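Local coordinates for protein multisubunit Na+/H+ antiporter, D subunit (Anoxybacillus flavithermus, PDB 6Z16) that probably exchanges sodium ions for protons across the cell membrane as one subunit of the multisubunit Mrp antiporter complex, at residues R30-S44 / L83-F97. Sequence-based numbering, arbitrary orientation.
Sequences RVVSLAATVGLVVAS and LTTSIIALACLVYSF. With PTY (phosphatidylethanolamine), chain Z.
The Phe97 ring carries Arg30 CB over one face, a CH-pi contact 4.2 Å from the ring centroid, and its own helix's Leu93 O over the opposite face, while Leu34 CB and Ser33 OG, hydrogen-bonded to Gln29 O, lie at its edge. With CG anti to its carbonyl carbon (chi1 -68°), Phe97 reaches across to helix 30-44. The Arg30 methylenes and the ring run alongside each other, pointing opposite ways; the guanidinium, turned 38° from the ring plane, has Phe97 O over one face, and NH2 forms a salt bridge to Glu105. An alanine in place of Phe97 is likely to open a gap beneath the Arg30 methylenes and beside Leu34, leaving the arginine chain less confined. Further along, Leu90 is a knob among Leu34, Thr37, Val38 and Val41; its CG also meets lipid tail atom C24 at 3.8 Å. Thr37 suits a nonpolar interface because OG1 donates to Ser33 O (2.6 Å), leaving CG2 to pack on Leu90. Ser86 and Ser44 are small enough for CA atoms 5.3 Å apart in Val41-Ser86 and Ser44-Leu83. With no clear hydrogen bond between them, these transmembrane helices, N-to-C directions 159° apart, are joined chiefly by apolar packing, their hydroxyls largely turned to backbone carbonyls and phosphatidylethanolamine lining one flank.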
# COMPACT_ATOMS: atom_id res chain seq x y z
N ARG D 30 -16.71 27.14 -45.11
CA ARG D 30 -17.34 27.07 -46.42
C ARG D 30 -16.84 25.87 -47.22
O ARG D 30 -17.65 25.14 -47.80
CB ARG D 30 -17.09 28.36 -47.19
CG ARG D 30 -17.84 29.53 -46.63
CD ARG D 30 -17.54 30.82 -47.36
NE ARG D 30 -18.33 31.92 -46.82
CZ ARG D 30 -18.19 33.19 -47.17
NH1 ARG D 30 -17.27 33.53 -48.06
NH2 ARG D 30 -18.95 34.12 -46.62
N VAL D 31 -15.53 25.64 -47.22
CA VAL D 31 -14.95 24.56 -48.03
C VAL D 31 -15.39 23.19 -47.51
O VAL D 31 -15.81 22.33 -48.29
CB VAL D 31 -13.42 24.70 -48.08
CG1 VAL D 31 -12.79 23.48 -48.70
CG2 VAL D 31 -13.05 25.92 -48.90
N VAL D 32 -15.33 22.98 -46.19
CA VAL D 32 -15.68 21.68 -45.62
C VAL D 32 -17.18 21.40 -45.76
O VAL D 32 -17.58 20.30 -46.16
CB VAL D 32 -15.21 21.59 -44.16
CG1 VAL D 32 -15.75 20.34 -43.49
CG2 VAL D 32 -13.71 21.55 -44.11
N SER D 33 -18.02 22.41 -45.49
CA SER D 33 -19.47 22.22 -45.63
C SER D 33 -19.87 21.99 -47.08
O SER D 33 -20.74 21.15 -47.36
CB SER D 33 -20.20 23.42 -45.04
OG SER D 33 -19.85 24.61 -45.72
N LEU D 34 -19.22 22.68 -48.03
CA LEU D 34 -19.52 22.49 -49.44
C LEU D 34 -19.13 21.10 -49.92
O LEU D 34 -19.92 20.42 -50.59
CB LEU D 34 -18.80 23.56 -50.26
CG LEU D 34 -18.98 23.55 -51.77
CD1 LEU D 34 -20.43 23.75 -52.13
CD2 LEU D 34 -18.12 24.64 -52.39
N ALA D 35 -17.92 20.65 -49.56
CA ALA D 35 -17.46 19.33 -49.98
C ALA D 35 -18.29 18.22 -49.36
O ALA D 35 -18.62 17.23 -50.03
CB ALA D 35 -15.99 19.15 -49.62
N ALA D 36 -18.70 18.39 -48.10
CA ALA D 36 -19.51 17.37 -47.45
C ALA D 36 -20.93 17.34 -47.99
O ALA D 36 -21.54 16.27 -48.05
CB ALA D 36 -19.52 17.60 -45.95
N THR D 37 -21.47 18.49 -48.40
CA THR D 37 -22.81 18.48 -48.99
C THR D 37 -22.81 17.84 -50.37
O THR D 37 -23.75 17.11 -50.73
CB THR D 37 -23.35 19.91 -49.05
OG1 THR D 37 -23.23 20.51 -47.76
CG2 THR D 37 -24.81 19.90 -49.42
N VAL D 38 -21.75 18.07 -51.16
CA VAL D 38 -21.62 17.40 -52.45
C VAL D 38 -21.48 15.89 -52.27
O VAL D 38 -22.11 15.09 -52.99
CB VAL D 38 -20.45 18.00 -53.25
CG1 VAL D 38 -20.17 17.20 -54.51
CG2 VAL D 38 -20.75 19.43 -53.62
N GLY D 39 -20.70 15.46 -51.27
CA GLY D 39 -20.63 14.04 -50.95
C GLY D 39 -21.94 13.47 -50.45
O GLY D 39 -22.25 12.30 -50.71
N LEU D 40 -22.75 14.28 -49.76
CA LEU D 40 -24.09 13.88 -49.35
C LEU D 40 -24.99 13.62 -50.55
O LEU D 40 -25.75 12.64 -50.56
CB LEU D 40 -24.69 14.95 -48.45
CG LEU D 40 -26.10 14.76 -47.91
CD1 LEU D 40 -26.13 13.55 -47.03
CD2 LEU D 40 -26.54 15.99 -47.16
N VAL D 41 -24.93 14.50 -51.56
CA VAL D 41 -25.72 14.32 -52.77
C VAL D 41 -25.31 13.05 -53.51
O VAL D 41 -26.17 12.27 -53.96
CB VAL D 41 -25.60 15.56 -53.68
CG1 VAL D 41 -26.34 15.35 -54.98
CG2 VAL D 41 -26.13 16.78 -52.99
N VAL D 42 -24.00 12.79 -53.59
CA VAL D 42 -23.52 11.60 -54.29
C VAL D 42 -23.92 10.33 -53.54
O VAL D 42 -24.35 9.34 -54.15
CB VAL D 42 -21.99 11.70 -54.49
CG1 VAL D 42 -21.44 10.43 -55.11
CG2 VAL D 42 -21.67 12.88 -55.38
N ALA D 43 -23.85 10.35 -52.20
CA ALA D 43 -24.22 9.18 -51.41
C ALA D 43 -25.72 8.92 -51.45
O ALA D 43 -26.14 7.75 -51.46
CB ALA D 43 -23.76 9.37 -49.96
N SER D 44 -26.54 9.97 -51.50
CA SER D 44 -27.98 9.79 -51.60
C SER D 44 -28.38 9.25 -52.97
O SER D 44 -29.30 8.43 -53.07
CB SER D 44 -28.68 11.10 -51.30
OG SER D 44 -28.31 12.09 -52.23
N LEU D 83 -32.69 12.41 -51.35
CA LEU D 83 -32.04 13.06 -52.49
C LEU D 83 -32.57 14.47 -52.73
O LEU D 83 -31.80 15.40 -53.02
CB LEU D 83 -32.21 12.20 -53.74
CG LEU D 83 -31.59 12.71 -55.03
CD1 LEU D 83 -30.09 12.83 -54.90
CD2 LEU D 83 -31.94 11.80 -56.17
N THR D 84 -33.89 14.65 -52.57
CA THR D 84 -34.49 15.98 -52.72
C THR D 84 -33.99 16.93 -51.64
O THR D 84 -33.67 18.09 -51.92
CB THR D 84 -36.01 15.85 -52.67
OG1 THR D 84 -36.45 14.90 -53.64
CG2 THR D 84 -36.67 17.18 -52.97
N THR D 85 -33.88 16.42 -50.40
CA THR D 85 -33.31 17.18 -49.29
C THR D 85 -31.87 17.59 -49.57
O THR D 85 -31.47 18.73 -49.29
CB THR D 85 -33.38 16.33 -48.02
OG1 THR D 85 -34.74 15.98 -47.75
CG2 THR D 85 -32.81 17.07 -46.84
N SER D 86 -31.09 16.69 -50.17
CA SER D 86 -29.69 16.95 -50.47
C SER D 86 -29.53 18.06 -51.51
O SER D 86 -28.67 18.94 -51.36
CB SER D 86 -29.04 15.67 -50.97
OG SER D 86 -29.11 14.64 -50.00
N ILE D 87 -30.36 18.03 -52.56
CA ILE D 87 -30.32 19.05 -53.60
C ILE D 87 -30.71 20.42 -53.03
O ILE D 87 -30.04 21.44 -53.30
CB ILE D 87 -31.23 18.65 -54.77
CG1 ILE D 87 -30.74 17.35 -55.41
CG2 ILE D 87 -31.31 19.75 -55.80
CD1 ILE D 87 -29.36 17.43 -55.98
N ILE D 88 -31.78 20.45 -52.24
CA ILE D 88 -32.23 21.70 -51.62
C ILE D 88 -31.16 22.24 -50.67
O ILE D 88 -30.90 23.45 -50.63
CB ILE D 88 -33.58 21.49 -50.89
CG1 ILE D 88 -34.68 21.16 -51.88
CG2 ILE D 88 -34.00 22.73 -50.12
CD1 ILE D 88 -35.92 20.61 -51.22
N ALA D 89 -30.49 21.35 -49.94
CA ALA D 89 -29.45 21.75 -49.00
C ALA D 89 -28.25 22.35 -49.72
O ALA D 89 -27.69 23.35 -49.26
CB ALA D 89 -29.03 20.56 -48.16
N LEU D 90 -27.85 21.77 -50.85
CA LEU D 90 -26.73 22.31 -51.62
C LEU D 90 -27.04 23.70 -52.17
O LEU D 90 -26.20 24.61 -52.08
CB LEU D 90 -26.38 21.34 -52.75
CG LEU D 90 -25.23 21.73 -53.67
CD1 LEU D 90 -23.95 21.91 -52.88
CD2 LEU D 90 -25.06 20.66 -54.72
N ALA D 91 -28.24 23.88 -52.73
CA ALA D 91 -28.61 25.19 -53.27
C ALA D 91 -28.71 26.24 -52.18
O ALA D 91 -28.23 27.38 -52.34
CB ALA D 91 -29.93 25.08 -54.03
N CYS D 92 -29.29 25.88 -51.03
CA CYS D 92 -29.40 26.81 -49.92
C CYS D 92 -28.03 27.11 -49.31
O CYS D 92 -27.82 28.22 -48.81
CB CYS D 92 -30.34 26.27 -48.86
SG CYS D 92 -32.07 26.18 -49.38
N LEU D 93 -27.09 26.17 -49.38
CA LEU D 93 -25.76 26.41 -48.84
C LEU D 93 -24.97 27.39 -49.71
O LEU D 93 -24.27 28.26 -49.18
CB LEU D 93 -25.01 25.09 -48.70
CG LEU D 93 -23.62 25.20 -48.08
CD1 LEU D 93 -23.73 25.78 -46.68
CD2 LEU D 93 -22.96 23.85 -48.05
N VAL D 94 -25.08 27.27 -51.03
CA VAL D 94 -24.36 28.23 -51.88
C VAL D 94 -25.01 29.62 -51.78
O VAL D 94 -24.31 30.65 -51.74
CB VAL D 94 -24.30 27.71 -53.33
CG1 VAL D 94 -23.51 28.67 -54.20
CG2 VAL D 94 -23.66 26.34 -53.36
N TYR D 95 -26.34 29.66 -51.65
CA TYR D 95 -26.99 30.94 -51.38
C TYR D 95 -26.57 31.50 -50.03
O TYR D 95 -26.47 32.72 -49.87
CB TYR D 95 -28.51 30.78 -51.44
CG TYR D 95 -29.25 32.11 -51.47
CD1 TYR D 95 -29.46 32.77 -52.66
CD2 TYR D 95 -29.70 32.70 -50.31
CE1 TYR D 95 -30.12 33.98 -52.70
CE2 TYR D 95 -30.35 33.92 -50.33
CZ TYR D 95 -30.55 34.55 -51.53
OH TYR D 95 -31.20 35.76 -51.54
N SER D 96 -26.30 30.62 -49.05
CA SER D 96 -25.81 31.05 -47.75
C SER D 96 -24.40 31.62 -47.84
O SER D 96 -24.05 32.50 -47.05
CB SER D 96 -25.83 29.87 -46.78
OG SER D 96 -27.14 29.36 -46.63
N PHE D 97 -23.58 31.08 -48.75
CA PHE D 97 -22.25 31.65 -48.99
C PHE D 97 -22.37 33.08 -49.46
O PHE D 97 -21.62 33.96 -49.02
CB PHE D 97 -21.48 30.86 -50.04
CG PHE D 97 -21.07 29.47 -49.63
CD1 PHE D 97 -21.16 29.05 -48.32
CD2 PHE D 97 -20.58 28.60 -50.57
CE1 PHE D 97 -20.78 27.78 -47.97
CE2 PHE D 97 -20.20 27.33 -50.23
CZ PHE D 97 -20.31 26.92 -48.93
C1 PTY Z . -18.23 30.54 -53.66
C2 PTY Z . -19.57 37.78 -51.58
C3 PTY Z . -19.09 36.34 -51.31
O4 PTY Z . -18.07 29.37 -54.50
C5 PTY Z . -16.91 32.43 -52.71
C6 PTY Z . -17.04 31.45 -53.85
O7 PTY Z . -17.27 32.22 -55.07
C8 PTY Z . -16.21 32.47 -55.85
O10 PTY Z . -15.09 32.14 -55.58
C11 PTY Z . -16.62 33.20 -57.09
C12 PTY Z . -17.70 32.46 -57.87
C13 PTY Z . -18.23 33.22 -59.08
C14 PTY Z . -19.47 32.58 -59.68
C15 PTY Z . -19.28 31.11 -60.03
C16 PTY Z . -20.57 30.31 -60.05
C17 PTY Z . -21.20 30.14 -58.68
C18 PTY Z . -22.44 29.26 -58.69
C19 PTY Z . -22.21 27.88 -59.28
C20 PTY Z . -23.44 27.29 -59.94
C21 PTY Z . -24.57 26.98 -58.99
C22 PTY Z . -24.32 25.77 -58.12
C23 PTY Z . -25.51 25.39 -57.26
C24 PTY Z . -25.42 23.98 -56.70
C30 PTY Z . -19.01 29.17 -55.41
C31 PTY Z . -18.86 27.83 -56.07
O30 PTY Z . -19.88 29.96 -55.66
C32 PTY Z . -19.89 26.84 -55.54
C33 PTY Z . -19.99 25.55 -56.33
C34 PTY Z . -21.15 24.69 -55.88
C35 PTY Z . -21.41 23.46 -56.72
C36 PTY Z . -20.30 22.43 -56.69
C37 PTY Z . -20.64 21.14 -57.42
C38 PTY Z . -19.52 20.12 -57.43
P1 PTY Z . -17.61 34.96 -53.05
O11 PTY Z . -18.93 35.73 -52.62
O12 PTY Z . -17.46 35.16 -54.55
O13 PTY Z . -16.45 35.38 -52.24
O14 PTY Z . -17.95 33.42 -52.82
N1 PTY Z . -20.15 38.33 -50.35